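Local atomic coordinates of putative hexulose 6 phosphate synthase (Salmonella typhimurium, PDB entry 3F4W), a protein that is of unestablished function but adopts the closed eight-stranded beta/alpha (TIM) barrel of its enzyme family. Residues E14-M19 with K48-H53; A46-E49 with E55-A58; G187-H192 with A197-K202. One frame throughout, in Å; residues are numbered along the deposited sequence.

Interaction 1 (E14-M19 with K48-H53); sequences EAMVFM and KEKYPH
Lys50 and Met16 lie alongside each other and run in opposite directions, so that the methyl of one rests on the methylene chain of the other. Met16 CE lies 3.5 Å from Lys50 CD and a little farther from Lys50 CB, the thioether chain being folded at both chi2 and chi3. The lysine, by contrast, is drawn out straight: CG stands opposite the backbone N (chi1 -168°) and every later torsion is extended, which carries the ammonium across to helix 12-22. There Lys50 NZ makes a weak hydrogen bond of 2.9 Å to Met16 O and a salt bridge to Asp20. The next residue, Tyr51, is the first after helix 42-50 to leave helical geometry, and it sends its ring the same way. Lys50 CG sits 3.8 Å above one face of the Tyr51 ring, displaced toward the rim. At the far end of the ring the approach is oblique, with Met19 CB 3.2 Å from Tyr51 OH and 3.6 Å from Tyr51 CZ. The phenol hydroxyl is hydrogen-bonded to Asp20, whose two carboxylate oxygens thus serve neighbouring polar ends, OD1 the ammonium and OD2 the hydroxyl. This shared carboxylate probably stabilises the positive charge of Lys50. Met19 turns its thioether away from the tyrosine and inward, onto Leu5, Leu7 and Ile29. The contact therefore joins two neighbouring helices of the barrel's outer layer, 12-22 and the C-terminal end of 42-50, packed against the outside of strands 2-7 and 28-31, with Tyr51 also resting on Ile29.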
# COMPACT_ATOMS: atom_id res chain seq x y z
N GLU A 14 10.84 12.38 -15.34
CA GLU A 14 9.65 13.02 -15.88
C GLU A 14 9.05 14.00 -14.88
O GLU A 14 8.59 15.08 -15.26
CB GLU A 14 8.61 11.98 -16.29
CG GLU A 14 8.97 11.22 -17.55
CD GLU A 14 7.96 10.13 -17.88
OE1 GLU A 14 7.23 9.69 -16.97
OE2 GLU A 14 7.89 9.71 -19.06
N ALA A 15 9.05 13.62 -13.61
CA ALA A 15 8.46 14.44 -12.55
C ALA A 15 9.29 15.70 -12.30
O ALA A 15 8.74 16.77 -12.05
CB ALA A 15 8.32 13.64 -11.27
N MET A 16 10.61 15.56 -12.35
CA MET A 16 11.49 16.70 -12.12
C MET A 16 11.29 17.77 -13.19
O MET A 16 11.31 18.97 -12.89
CB MET A 16 12.95 16.24 -12.10
CG MET A 16 13.26 15.26 -10.98
SD MET A 16 13.10 15.99 -9.35
CE MET A 16 14.74 16.64 -9.09
N VAL A 17 11.08 17.33 -14.42
CA VAL A 17 10.82 18.25 -15.52
C VAL A 17 9.42 18.85 -15.41
O VAL A 17 9.23 20.05 -15.60
CB VAL A 17 10.95 17.54 -16.88
CG1 VAL A 17 10.29 18.37 -17.97
CG2 VAL A 17 12.41 17.28 -17.19
N PHE A 18 8.44 18.01 -15.09
CA PHE A 18 7.04 18.45 -15.03
C PHE A 18 6.79 19.47 -13.92
O PHE A 18 6.04 20.42 -14.12
CB PHE A 18 6.10 17.25 -14.86
CG PHE A 18 4.64 17.62 -14.86
CD1 PHE A 18 3.95 17.79 -16.05
CD2 PHE A 18 3.96 17.82 -13.67
CE1 PHE A 18 2.61 18.13 -16.06
CE2 PHE A 18 2.62 18.16 -13.66
CZ PHE A 18 1.94 18.32 -14.86
N MET A 19 7.40 19.26 -12.76
CA MET A 19 7.18 20.14 -11.62
C MET A 19 7.56 21.60 -11.91
O MET A 19 6.93 22.52 -11.40
CB MET A 19 7.91 19.64 -10.38
CG MET A 19 7.19 18.50 -9.65
SD MET A 19 5.44 18.81 -9.35
CE MET A 19 5.48 20.39 -8.50
N LYS A 48 12.36 16.76 -2.63
CA LYS A 48 12.50 17.62 -1.47
C LYS A 48 13.79 18.44 -1.57
O LYS A 48 13.87 19.55 -1.07
CB LYS A 48 12.48 16.81 -0.17
CG LYS A 48 12.41 17.65 1.09
CD LYS A 48 11.09 18.40 1.21
CE LYS A 48 11.09 19.30 2.44
NZ LYS A 48 9.79 20.00 2.62
N GLU A 49 14.78 17.86 -2.25
CA GLU A 49 16.05 18.54 -2.47
C GLU A 49 15.90 19.68 -3.47
O GLU A 49 16.45 20.77 -3.28
CB GLU A 49 17.10 17.55 -2.96
CG GLU A 49 18.44 18.16 -3.32
CD GLU A 49 19.49 17.11 -3.68
OE1 GLU A 49 19.18 16.22 -4.50
OE2 GLU A 49 20.61 17.18 -3.13
N LYS A 50 15.15 19.44 -4.54
CA LYS A 50 14.98 20.44 -5.59
C LYS A 50 14.03 21.56 -5.15
O LYS A 50 14.23 22.72 -5.48
CB LYS A 50 14.48 19.80 -6.89
CG LYS A 50 14.57 20.73 -8.09
CD LYS A 50 14.06 20.07 -9.35
CE LYS A 50 14.17 21.01 -10.54
NZ LYS A 50 13.44 20.51 -11.73
N TYR A 51 12.99 21.19 -4.40
CA TYR A 51 11.99 22.16 -3.95
C TYR A 51 11.89 22.17 -2.43
O TYR A 51 10.89 21.72 -1.88
CB TYR A 51 10.63 21.84 -4.57
CG TYR A 51 10.68 21.63 -6.07
CD1 TYR A 51 10.67 22.72 -6.94
CD2 TYR A 51 10.74 20.36 -6.61
CE1 TYR A 51 10.72 22.53 -8.31
CE2 TYR A 51 10.79 20.16 -7.98
CZ TYR A 51 10.78 21.25 -8.82
OH TYR A 51 10.82 21.05 -10.18
N PRO A 52 12.92 22.70 -1.76
CA PRO A 52 13.03 22.67 -0.30
C PRO A 52 11.91 23.43 0.40
O PRO A 52 11.57 23.11 1.54
CB PRO A 52 14.37 23.38 -0.03
CG PRO A 52 15.11 23.30 -1.32
CD PRO A 52 14.07 23.36 -2.39
N HIS A 53 11.35 24.43 -0.27
CA HIS A 53 10.32 25.26 0.33
C HIS A 53 8.91 24.72 0.12
O HIS A 53 7.94 25.29 0.61
CB HIS A 53 10.42 26.70 -0.19
CG HIS A 53 11.73 27.35 0.11
ND1 HIS A 53 12.71 27.52 -0.84
CD2 HIS A 53 12.22 27.86 1.26
CE1 HIS A 53 13.75 28.11 -0.29
NE2 HIS A 53 13.49 28.33 0.99

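Interaction 2 (A46-E49 with E55-A58); sequences AIKE and EVLA
Val56 CG2 is the point on which the helix residues Lys48 and Ile47 meet strand 55-62. Lys48 CD lies 3.6 Å from Val56 CG2, with Ile47 CG2 4.0 Å and Lys48 CB 4.1 Å from the same methyl, so a single branch is flanked by an aliphatic chain and by the short arm of an isoleucine. The valine places CG1 opposite its backbone N (chi1 177°), which leaves CG2 opposite the carbonyl carbon and directed at the helix. Lys48 slides past Val56 in the reverse sense, and the bend at chi2 (66°) folds its methylenes over that methyl before the chain straightens toward the start of the strand. There Lys48 NZ ends 4.1 Å from Glu55 CA. Farther out, the polar partners fix this position. Lys48 NZ forms a salt bridge with Asp79 OD1 and a hydrogen bond with the carbonyl oxygen of Lys54, while the same Asp79 oxygen accepts from Val56 N; one carboxylate oxygen thereby ties the lysine to the strand it packs on. The CB of Glu55 is directed away from the helix; its OE2 is hydrogen-bonded with Tyr80 OH and forms a salt bridge to Lys2. The two segments form the return half of a beta-alpha-beta crossover, in which helix 42-50 leads through a short loop into strand 55-62. That strand is bonded between strands 28-31 and 80-84, Ile47 reaches Val31 as well, and Ile44, one turn earlier in the helix, extends the packing to Val56 and Ala58.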
# COMPACT_ATOMS: atom_id res chain seq x y z
N ALA A 46 14.92 13.36 -3.84
CA ALA A 46 15.21 14.20 -5.00
C ALA A 46 14.28 15.40 -5.10
O ALA A 46 14.72 16.52 -5.37
CB ALA A 46 15.14 13.37 -6.28
N ILE A 47 12.99 15.17 -4.89
CA ILE A 47 12.02 16.25 -4.99
C ILE A 47 12.17 17.26 -3.85
O ILE A 47 12.12 18.47 -4.08
CB ILE A 47 10.58 15.70 -5.03
CG1 ILE A 47 10.33 15.01 -6.38
CG2 ILE A 47 9.56 16.80 -4.81
CD1 ILE A 47 9.03 14.23 -6.44
N LYS A 48 12.36 16.76 -2.63
CA LYS A 48 12.50 17.62 -1.47
C LYS A 48 13.79 18.44 -1.57
O LYS A 48 13.87 19.55 -1.07
CB LYS A 48 12.48 16.81 -0.17
CG LYS A 48 12.41 17.65 1.09
CD LYS A 48 11.09 18.40 1.21
CE LYS A 48 11.09 19.30 2.44
NZ LYS A 48 9.79 20.00 2.62
N GLU A 49 14.78 17.86 -2.25
CA GLU A 49 16.05 18.54 -2.47
C GLU A 49 15.90 19.68 -3.47
O GLU A 49 16.45 20.77 -3.28
CB GLU A 49 17.10 17.55 -2.96
CG GLU A 49 18.44 18.16 -3.32
CD GLU A 49 19.49 17.11 -3.68
OE1 GLU A 49 19.18 16.22 -4.50
OE2 GLU A 49 20.61 17.18 -3.13
N GLU A 55 6.14 21.50 0.51
CA GLU A 55 5.87 20.33 1.33
C GLU A 55 5.74 19.09 0.44
O GLU A 55 5.20 19.16 -0.66
CB GLU A 55 4.60 20.52 2.17
CG GLU A 55 4.78 21.50 3.32
CD GLU A 55 3.54 21.62 4.18
OE1 GLU A 55 3.68 21.73 5.42
OE2 GLU A 55 2.42 21.62 3.62
N VAL A 56 6.26 17.97 0.92
CA VAL A 56 6.23 16.74 0.15
C VAL A 56 5.41 15.69 0.90
O VAL A 56 5.63 15.44 2.08
CB VAL A 56 7.65 16.21 -0.14
CG1 VAL A 56 7.60 14.88 -0.88
CG2 VAL A 56 8.44 17.23 -0.95
N LEU A 57 4.45 15.10 0.19
CA LEU A 57 3.59 14.05 0.72
C LEU A 57 3.99 12.71 0.09
O LEU A 57 4.04 12.59 -1.13
CB LEU A 57 2.13 14.38 0.40
CG LEU A 57 0.88 13.49 0.59
CD1 LEU A 57 1.14 12.01 0.38
CD2 LEU A 57 0.18 13.74 1.93
N ALA A 58 4.27 11.71 0.92
CA ALA A 58 4.55 10.36 0.41
C ALA A 58 3.29 9.51 0.50
O ALA A 58 2.85 9.15 1.59
CB ALA A 58 5.69 9.72 1.20

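Interaction 3 (G187-H192 with A197-K202); sequences GSAITH and AGEARK
Glu199 lays CG against the carbonyl oxygen of Ala189 and CG1 of Ile190, and its carboxylate against the Ala189 methyl. The close part is here: Glu199 CG approaches Ala189 O to 3.3 Å and Ile190 CG1 to 3.7 Å, the two side chains of Ile190 and Glu199 passing at a slant. With CG opposite the backbone N (chi1 177°) and a bend at chi2 (69°), the carboxylate is swung past Ala189, leaving Glu199 OE1 3.6 Å from Ala189 CB. Packing is slacker beside it, where Ile190 CD1 reaches Ala200 CA at 4.1 Å and Ala200 CB at 4.3 Å. On the side of helix 12-22, Ile190 touches Phe18 and Ala200 touches Val22. Ser188 N is hydrogen-bonded to a malonate ion, probably from the crystallisation liquor; its place at the start of helix 188-191 is consistent with an anion site as in phosphate-binding TIM barrels. The helices are thus joined by van der Waals contact, including a methylene against a carbonyl oxygen. Glu199 OE2 is hydrogen-bonded with Ser170 OG, and the long salt bridge from the exposed Lys202, NZ to Glu199 OE2 at 3.6 Å, would offset its charge only weakly.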
# COMPACT_ATOMS: atom_id res chain seq x y z
N GLY A 187 -4.64 15.38 -9.51
CA GLY A 187 -3.60 14.63 -10.17
C GLY A 187 -3.75 14.71 -11.67
O GLY A 187 -3.21 15.60 -12.32
N SER A 188 -4.54 13.78 -12.22
CA SER A 188 -4.70 13.61 -13.66
C SER A 188 -5.11 14.89 -14.40
O SER A 188 -4.63 15.15 -15.50
CB SER A 188 -5.72 12.50 -13.95
OG SER A 188 -5.89 12.32 -15.34
N ALA A 189 -6.00 15.68 -13.80
CA ALA A 189 -6.47 16.90 -14.45
C ALA A 189 -5.29 17.79 -14.84
O ALA A 189 -5.33 18.48 -15.86
CB ALA A 189 -7.42 17.66 -13.54
N ILE A 190 -4.24 17.76 -14.03
CA ILE A 190 -3.05 18.57 -14.28
C ILE A 190 -1.95 17.81 -15.04
O ILE A 190 -1.37 18.33 -15.99
CB ILE A 190 -2.47 19.14 -12.96
CG1 ILE A 190 -3.43 20.19 -12.38
CG2 ILE A 190 -1.09 19.72 -13.19
CD1 ILE A 190 -3.11 20.59 -10.95
N THR A 191 -1.66 16.58 -14.62
CA THR A 191 -0.56 15.84 -15.22
C THR A 191 -0.83 15.45 -16.67
O THR A 191 0.10 15.32 -17.47
CB THR A 191 -0.17 14.59 -14.39
OG1 THR A 191 -1.32 13.75 -14.23
CG2 THR A 191 0.34 15.01 -13.02
N HIS A 192 -2.10 15.27 -17.02
CA HIS A 192 -2.47 14.92 -18.38
C HIS A 192 -3.01 16.12 -19.16
O HIS A 192 -3.56 15.97 -20.25
CB HIS A 192 -3.51 13.79 -18.40
CG HIS A 192 -2.98 12.47 -17.94
ND1 HIS A 192 -1.89 11.86 -18.54
CD2 HIS A 192 -3.39 11.63 -16.96
CE1 HIS A 192 -1.65 10.71 -17.93
NE2 HIS A 192 -2.55 10.55 -16.98
N ALA A 197 0.33 24.18 -16.72
CA ALA A 197 0.44 25.43 -16.00
C ALA A 197 -0.91 26.15 -15.97
O ALA A 197 -1.30 26.71 -14.94
CB ALA A 197 1.50 26.32 -16.64
N GLY A 198 -1.62 26.11 -17.09
CA GLY A 198 -2.93 26.73 -17.19
C GLY A 198 -3.94 26.06 -16.28
O GLY A 198 -4.68 26.73 -15.56
N GLU A 199 -3.98 24.73 -16.31
CA GLU A 199 -4.89 23.97 -15.46
C GLU A 199 -4.56 24.20 -13.99
O GLU A 199 -5.46 24.35 -13.16
CB GLU A 199 -4.85 22.48 -15.79
CG GLU A 199 -5.73 21.61 -14.89
CD GLU A 199 -7.22 21.84 -15.10
OE1 GLU A 199 -8.03 21.05 -14.58
OE2 GLU A 199 -7.58 22.83 -15.79
N ALA A 200 -3.27 24.22 -13.67
CA ALA A 200 -2.83 24.46 -12.30
C ALA A 200 -3.25 25.85 -11.84
O ALA A 200 -3.69 26.03 -10.70
CB ALA A 200 -1.32 24.29 -12.18
N ARG A 201 -3.12 26.83 -12.73
CA ARG A 201 -3.52 28.19 -12.42
C ARG A 201 -5.01 28.29 -12.11
O ARG A 201 -5.41 28.92 -11.14
CB ARG A 201 -3.18 29.14 -13.57
CG ARG A 201 -3.53 30.58 -13.27
CD ARG A 201 -3.67 31.41 -14.54
NE ARG A 201 -4.95 31.21 -15.21
CZ ARG A 201 -5.08 30.69 -16.42
NH1 ARG A 201 -4.01 30.31 -17.11
NH2 ARG A 201 -6.29 30.54 -16.95
N LYS A 202 -5.84 27.68 -12.96
CA LYS A 202 -7.29 27.79 -12.83
C LYS A 202 -7.81 27.12 -11.56
O LYS A 202 -8.79 27.58 -10.96
CB LYS A 202 -7.99 27.22 -14.06
CG LYS A 202 -7.53 27.85 -15.36
CD LYS A 202 -8.66 27.95 -16.37
CE LYS A 202 -9.13 26.59 -16.83
NZ LYS A 202 -8.09 25.90 -17.64

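Interactions 1 and 2 lie side by side, their centres 7 Å apart, and share helix 42-50, with Lys48 and Glu49 in segments of both; Met16 of interaction 1 touches Ala46 and Ile47. One attaches that helix to helix 12-22, the other to strand 55-62, which follows it directly in the chain. Interaction 3 comes after both in sequence, its centre 16 Å from that of interaction 1 and 19 Å from that of interaction 2. It meets interaction 1 through Phe18, whose CZ lies 3.5 Å from Ile190 O, but does not touch interaction 2. Helix 12-22 thus links early and late parts of the chain, as expected where a closed barrel brings its first and last strands together.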